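Local coordinates for uncharacterized protein (Bacillus cereus, PDB 5F2H), which is of unknown function but belongs to the alpha/beta-hydrolase superfamily and probably acts as a hydrolase, at residues B[176-190]-B[209-223]. Numbering follows the deposited sequence.
Sequences WDDIQRGKEELKEHY and AGARVALYTILHKDI
With CG anti to the backbone N (chi1 -174°), Tyr216 stands up from helix 209-219 against Ile179. The chi1 of Ile179, 65°, sets CG1 between its own N and carbonyl carbon. CD1 is thereby carried over the centre of the Tyr216 ring, a CH-pi contact 4.2 Å from the centroid. His220 covers the opposite face. Gln180, bent at chi2, curls back so that NE2 donates to Tyr216 OH, the 2.5 Å length being unusually short and uncertain at this resolution. Ile179 CG2 lies over one face of the Arg212 guanidinium. Val213 supplies both branches: CG1 packs on the backbone at Gly182, and CG2 lies 3.7 Å from Trp176 CB. Trp176 NE1 donates a hydrogen bond to the carbonyl oxygen of His137. At the far end, Asp222 faces two lysines, through a long salt bridge to Lys183 and a salt bridge, with a weak hydrogen bond, from Lys187 NZ to Asp222 OD1 at 3.4 Å. Ile223 wedges CD1 against Leu186 and lays CG2 over a face of Tyr190, 3.9 Å from its centroid. The axes of helix segments 179-190 and 209-219 come within 9.0 Å at -69°, a buried pair in the alpha/beta-hydrolase fold, where helix 209-219 starts within a GxSxG pattern, Gly210 included, consistent with a nucleophile elbow.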
loop_
_atom_site.group_PDB
_atom_site.type_symbol
_atom_site.label_atom_id
_atom_site.label_comp_id
_atom_site.label_asym_id
_atom_site.label_seq_id
_atom_site.Cartn_x
_atom_site.Cartn_y
_atom_site.Cartn_z
ATOM N N TRP B 176 9.589 -19.101 -25.559
ATOM C CA TRP B 176 8.804 -19.991 -24.682
ATOM C C TRP B 176 8.351 -21.279 -25.399
ATOM O O TRP B 176 7.274 -21.793 -25.118
ATOM C CB TRP B 176 7.577 -19.265 -24.137
ATOM C CG TRP B 176 7.905 -18.063 -23.364
ATOM C CD1 TRP B 176 7.797 -16.755 -23.770
ATOM C CD2 TRP B 176 8.486 -18.030 -22.067
ATOM N NE1 TRP B 176 8.236 -15.916 -22.780
ATOM C CE2 TRP B 176 8.683 -16.672 -21.729
ATOM C CE3 TRP B 176 8.855 -19.019 -21.146
ATOM C CZ2 TRP B 176 9.195 -16.277 -20.500
ATOM C CZ3 TRP B 176 9.393 -18.616 -19.918
ATOM C CH2 TRP B 176 9.548 -17.249 -19.611
ATOM N N ASP B 177 9.185 -21.801 -26.301
ATOM C CA ASP B 177 8.876 -23.020 -27.060
ATOM C C ASP B 177 8.424 -24.166 -26.176
ATOM O O ASP B 177 7.288 -24.639 -26.286
ATOM C CB ASP B 177 10.103 -23.493 -27.840
ATOM C CG ASP B 177 10.467 -22.594 -28.978
ATOM O OD1 ASP B 177 9.642 -21.732 -29.382
ATOM O OD2 ASP B 177 11.570 -22.821 -29.513
ATOM N N ASP B 178 9.350 -24.569 -25.304
ATOM C CA ASP B 178 9.184 -25.636 -24.347
ATOM C C ASP B 178 8.405 -25.059 -23.184
ATOM O O ASP B 178 8.989 -24.585 -22.228
ATOM C CB ASP B 178 10.576 -26.137 -23.910
ATOM C CG ASP B 178 10.522 -27.380 -23.031
ATOM O OD1 ASP B 178 9.447 -27.698 -22.462
ATOM O OD2 ASP B 178 11.573 -28.053 -22.919
ATOM N N ILE B 179 7.077 -25.119 -23.271
ATOM C CA ILE B 179 6.205 -24.568 -22.228
ATOM C C ILE B 179 6.330 -25.199 -20.855
ATOM O O ILE B 179 5.669 -24.750 -19.911
ATOM C CB ILE B 179 4.702 -24.513 -22.620
ATOM C CG1 ILE B 179 4.108 -25.914 -22.825
ATOM C CG2 ILE B 179 4.506 -23.629 -23.850
ATOM C CD1 ILE B 179 2.623 -25.904 -23.152
ATOM N N GLN B 180 7.149 -26.239 -20.727
ATOM C CA GLN B 180 7.315 -26.887 -19.430
ATOM C C GLN B 180 8.346 -26.162 -18.633
ATOM O O GLN B 180 8.080 -25.774 -17.496
ATOM C CB GLN B 180 7.679 -28.350 -19.581
ATOM C CG GLN B 180 6.564 -29.156 -20.216
ATOM C CD GLN B 180 5.296 -29.129 -19.385
ATOM O OE1 GLN B 180 5.328 -28.821 -18.189
ATOM N NE2 GLN B 180 4.179 -29.510 -20.000
ATOM N N ARG B 181 9.520 -25.977 -19.228
ATOM C CA ARG B 181 10.602 -25.259 -18.552
ATOM C C ARG B 181 10.044 -23.893 -18.155
ATOM O O ARG B 181 10.286 -23.408 -17.063
ATOM C CB ARG B 181 11.791 -25.113 -19.481
ATOM C CG ARG B 181 12.405 -26.437 -19.866
ATOM C CD ARG B 181 13.405 -26.289 -20.992
ATOM N NE ARG B 181 14.474 -25.346 -20.702
ATOM C CZ ARG B 181 15.456 -25.065 -21.558
ATOM N NH1 ARG B 181 15.507 -25.675 -22.740
ATOM N NH2 ARG B 181 16.398 -24.184 -21.238
ATOM N N GLY B 182 9.254 -23.302 -19.042
ATOM C CA GLY B 182 8.641 -22.025 -18.778
ATOM C C GLY B 182 7.819 -22.058 -17.511
ATOM O O GLY B 182 8.005 -21.242 -16.627
ATOM N N LYS B 183 6.881 -22.980 -17.432
ATOM C CA LYS B 183 6.045 -23.098 -16.252
ATOM C C LYS B 183 6.912 -23.295 -15.022
ATOM O O LYS B 183 6.622 -22.737 -13.975
ATOM C CB LYS B 183 5.150 -24.321 -16.374
ATOM C CG LYS B 183 4.202 -24.528 -15.199
ATOM C CD LYS B 183 3.534 -25.888 -15.254
ATOM C CE LYS B 183 4.580 -26.987 -15.094
ATOM N NZ LYS B 183 3.985 -28.352 -15.088
ATOM N N GLU B 184 7.948 -24.124 -15.150
ATOM C CA GLU B 184 8.864 -24.418 -14.035
ATOM C C GLU B 184 9.545 -23.178 -13.554
ATOM O O GLU B 184 9.468 -22.861 -12.385
ATOM C CB GLU B 184 9.935 -25.431 -14.431
ATOM C CG GLU B 184 9.394 -26.791 -14.820
ATOM C CD GLU B 184 10.472 -27.709 -15.340
ATOM O OE1 GLU B 184 11.667 -27.364 -15.211
ATOM O OE2 GLU B 184 10.114 -28.775 -15.892
ATOM N N GLU B 185 10.215 -22.488 -14.469
ATOM C CA GLU B 185 10.919 -21.241 -14.159
ATOM C C GLU B 185 9.962 -20.263 -13.527
ATOM O O GLU B 185 10.223 -19.765 -12.443
ATOM C CB GLU B 185 11.538 -20.625 -15.410
ATOM C CG GLU B 185 12.610 -21.505 -16.031
ATOM C CD GLU B 185 13.181 -20.940 -17.313
ATOM O OE1 GLU B 185 13.058 -19.695 -17.541
ATOM O OE2 GLU B 185 13.782 -21.746 -18.070
ATOM N N LEU B 186 8.819 -20.046 -14.166
ATOM C CA LEU B 186 7.823 -19.138 -13.636
ATOM C C LEU B 186 7.495 -19.461 -12.190
ATOM O O LEU B 186 7.256 -18.565 -11.391
ATOM C CB LEU B 186 6.552 -19.113 -14.489
ATOM C CG LEU B 186 5.516 -18.085 -13.987
ATOM C CD1 LEU B 186 6.135 -16.709 -13.724
ATOM C CD2 LEU B 186 4.312 -17.931 -14.914
ATOM N N LYS B 187 7.509 -20.737 -11.841
ATOM C CA LYS B 187 7.218 -21.161 -10.475
ATOM C C LYS B 187 8.398 -20.820 -9.587
ATOM O O LYS B 187 8.225 -20.270 -8.508
ATOM C CB LYS B 187 6.948 -22.659 -10.455
ATOM C CG LYS B 187 6.544 -23.210 -9.109
ATOM C CD LYS B 187 6.273 -24.690 -9.287
ATOM C CE LYS B 187 5.459 -25.251 -8.143
ATOM N NZ LYS B 187 5.185 -26.701 -8.342
ATOM N N GLU B 188 9.594 -21.128 -10.071
ATOM C CA GLU B 188 10.829 -20.864 -9.332
ATOM C C GLU B 188 10.896 -19.398 -8.957
ATOM O O GLU B 188 11.135 -19.075 -7.801
ATOM C CB GLU B 188 12.073 -21.233 -10.151
ATOM C CG GLU B 188 12.189 -22.695 -10.588
ATOM C CD GLU B 188 12.306 -23.680 -9.429
ATOM O OE1 GLU B 188 12.273 -23.242 -8.258
ATOM O OE2 GLU B 188 12.464 -24.903 -9.684
ATOM N N HIS B 189 10.686 -18.509 -9.927
ATOM C CA HIS B 189 10.716 -17.089 -9.632
ATOM C C HIS B 189 9.661 -16.715 -8.612
ATOM O O HIS B 189 9.938 -15.998 -7.650
ATOM C CB HIS B 189 10.523 -16.219 -10.871
ATOM C CG HIS B 189 11.640 -16.307 -11.855
ATOM N ND1 HIS B 189 11.473 -16.798 -13.131
ATOM C CD2 HIS B 189 12.957 -16.025 -11.730
ATOM C CE1 HIS B 189 12.629 -16.778 -13.764
ATOM N NE2 HIS B 189 13.549 -16.324 -12.932
ATOM N N TYR B 190 8.440 -17.181 -8.847
ATOM C CA TYR B 190 7.315 -16.907 -7.944
ATOM C C TYR B 190 7.548 -17.444 -6.532
ATOM O O TYR B 190 7.319 -16.732 -5.559
ATOM C CB TYR B 190 6.011 -17.460 -8.517
ATOM C CG TYR B 190 4.822 -17.378 -7.578
ATOM C CD1 TYR B 190 4.037 -16.226 -7.494
ATOM C CD2 TYR B 190 4.457 -18.469 -6.813
ATOM C CE1 TYR B 190 2.925 -16.165 -6.655
ATOM C CE2 TYR B 190 3.362 -18.417 -5.966
ATOM C CZ TYR B 190 2.593 -17.271 -5.887
ATOM O OH TYR B 190 1.502 -17.242 -5.035
ATOM N N ALA B 209 3.142 -15.834 -26.732
ATOM C CA ALA B 209 3.677 -16.991 -26.048
ATOM C C ALA B 209 3.905 -16.710 -24.606
ATOM O O ALA B 209 3.933 -17.606 -23.792
ATOM C CB ALA B 209 5.006 -17.415 -26.671
ATOM N N GLY B 210 4.145 -15.461 -24.269
ATOM C CA GLY B 210 4.373 -15.133 -22.884
ATOM C C GLY B 210 3.097 -15.408 -22.156
ATOM O O GLY B 210 3.079 -16.074 -21.137
ATOM N N ALA B 211 2.007 -14.917 -22.718
ATOM C CA ALA B 211 0.709 -15.115 -22.100
ATOM C C ALA B 211 0.376 -16.623 -22.026
ATOM O O ALA B 211 -0.287 -17.044 -21.085
ATOM C CB ALA B 211 -0.366 -14.325 -22.838
ATOM N N ARG B 212 0.883 -17.420 -22.975
ATOM C CA ARG B 212 0.630 -18.863 -22.997
ATOM C C ARG B 212 1.148 -19.547 -21.741
ATOM O O ARG B 212 0.370 -20.209 -21.030
ATOM C CB ARG B 212 1.235 -19.557 -24.233
ATOM C CG ARG B 212 0.746 -21.012 -24.308
ATOM C CD ARG B 212 0.934 -21.927 -25.534
ATOM N NE ARG B 212 2.278 -22.293 -25.933
ATOM C CZ ARG B 212 2.575 -23.366 -26.679
ATOM N NH1 ARG B 212 1.667 -24.312 -26.970
ATOM N NH2 ARG B 212 3.843 -23.589 -26.999
ATOM N N VAL B 213 2.441 -19.364 -21.457
ATOM C CA VAL B 213 3.054 -19.972 -20.273
ATOM C C VAL B 213 2.353 -19.459 -19.022
ATOM O O VAL B 213 2.135 -20.200 -18.052
ATOM C CB VAL B 213 4.545 -19.663 -20.181
ATOM C CG1 VAL B 213 5.134 -20.240 -18.915
ATOM C CG2 VAL B 213 5.287 -20.216 -21.376
ATOM N N ALA B 214 1.997 -18.177 -19.040
ATOM C CA ALA B 214 1.314 -17.583 -17.906
ATOM C C ALA B 214 0.028 -18.359 -17.627
ATOM O O ALA B 214 -0.258 -18.703 -16.484
ATOM C CB ALA B 214 0.973 -16.136 -18.186
ATOM N N LEU B 215 -0.749 -18.632 -18.671
ATOM C CA LEU B 215 -1.996 -19.336 -18.493
ATOM C C LEU B 215 -1.755 -20.821 -18.121
ATOM O O LEU B 215 -2.459 -21.373 -17.284
ATOM C CB LEU B 215 -2.867 -19.228 -19.748
ATOM C CG LEU B 215 -4.288 -19.813 -19.615
ATOM C CD1 LEU B 215 -5.074 -19.043 -18.569
ATOM C CD2 LEU B 215 -5.044 -19.779 -20.929
ATOM N N TYR B 216 -0.760 -21.450 -18.724
ATOM C CA TYR B 216 -0.473 -22.840 -18.419
ATOM C C TYR B 216 -0.143 -22.970 -16.940
ATOM O O TYR B 216 -0.740 -23.758 -16.229
ATOM C CB TYR B 216 0.686 -23.319 -19.284
ATOM C CG TYR B 216 0.989 -24.782 -19.172
ATOM C CD1 TYR B 216 0.132 -25.720 -19.723
ATOM C CD2 TYR B 216 2.199 -25.229 -18.674
ATOM C CE1 TYR B 216 0.422 -27.068 -19.690
ATOM C CE2 TYR B 216 2.507 -26.582 -18.653
ATOM C CZ TYR B 216 1.607 -27.498 -19.154
ATOM O OH TYR B 216 1.885 -28.846 -19.125
ATOM N N THR B 217 0.743 -22.110 -16.469
ATOM C CA THR B 217 1.172 -22.108 -15.070
ATOM C C THR B 217 0.011 -21.956 -14.093
ATOM O O THR B 217 -0.120 -22.725 -13.145
ATOM C CB THR B 217 2.226 -20.995 -14.840
ATOM O OG1 THR B 217 3.356 -21.243 -15.693
ATOM C CG2 THR B 217 2.712 -20.992 -13.426
ATOM N N ILE B 218 -0.820 -20.951 -14.324
ATOM C CA ILE B 218 -1.974 -20.721 -13.468
ATOM C C ILE B 218 -2.837 -21.949 -13.315
ATOM O O ILE B 218 -3.219 -22.298 -12.211
ATOM C CB ILE B 218 -2.922 -19.671 -14.057
ATOM C CG1 ILE B 218 -2.271 -18.286 -14.035
ATOM C CG2 ILE B 218 -4.217 -19.615 -13.246
ATOM C CD1 ILE B 218 -3.136 -17.194 -14.648
ATOM N N LEU B 219 -3.155 -22.578 -14.442
ATOM C CA LEU B 219 -4.016 -23.746 -14.474
ATOM C C LEU B 219 -3.452 -24.964 -13.764
ATOM O O LEU B 219 -4.225 -25.796 -13.302
ATOM C CB LEU B 219 -4.426 -24.083 -15.905
ATOM C CG LEU B 219 -5.174 -22.940 -16.608
ATOM C CD1 LEU B 219 -5.563 -23.367 -18.014
ATOM C CD2 LEU B 219 -6.403 -22.475 -15.834
ATOM N N HIS B 220 -2.128 -25.084 -13.691
ATOM C CA HIS B 220 -1.500 -26.188 -12.969
ATOM C C HIS B 220 -1.284 -25.771 -11.520
ATOM O O HIS B 220 -0.537 -26.415 -10.778
ATOM C CB HIS B 220 -0.196 -26.611 -13.616
ATOM C CG HIS B 220 -0.388 -27.359 -14.883
ATOM N ND1 HIS B 220 -0.334 -28.736 -14.938
ATOM C CD2 HIS B 220 -0.706 -26.944 -16.129
ATOM C CE1 HIS B 220 -0.570 -29.134 -16.174
ATOM N NE2 HIS B 220 -0.793 -28.064 -16.917
ATOM N N LYS B 221 -2.003 -24.721 -11.118
ATOM C CA LYS B 221 -1.947 -24.161 -9.776
ATOM C C LYS B 221 -0.515 -24.001 -9.268
ATOM O O LYS B 221 -0.236 -24.167 -8.086
ATOM C CB LYS B 221 -2.819 -24.967 -8.794
ATOM C CG LYS B 221 -4.300 -25.005 -9.187
ATOM C CD LYS B 221 -5.275 -25.481 -8.104
ATOM C CE LYS B 221 -5.013 -26.885 -7.570
ATOM N NZ LYS B 221 -5.243 -27.948 -8.581
ATOM N N ASP B 222 0.397 -23.680 -10.179
ATOM C CA ASP B 222 1.792 -23.491 -9.822
ATOM C C ASP B 222 2.021 -22.082 -9.348
ATOM O O ASP B 222 3.124 -21.744 -8.915
ATOM C CB ASP B 222 2.713 -23.837 -10.994
ATOM C CG ASP B 222 2.843 -25.335 -11.218
ATOM O OD1 ASP B 222 2.518 -26.117 -10.292
ATOM O OD2 ASP B 222 3.352 -25.734 -12.283
ATOM N N ILE B 223 0.966 -21.274 -9.410
ATOM C CA ILE B 223 1.022 -19.892 -9.004
ATOM C C ILE B 223 -0.352 -19.364 -8.652
ATOM O O ILE B 223 -1.275 -19.517 -9.426
ATOM C CB ILE B 223 1.578 -19.029 -10.139
ATOM C CG1 ILE B 223 3.061 -19.290 -10.284
ATOM C CG2 ILE B 223 1.402 -17.550 -9.831
ATOM C CD1 ILE B 223 3.713 -18.378 -11.290
#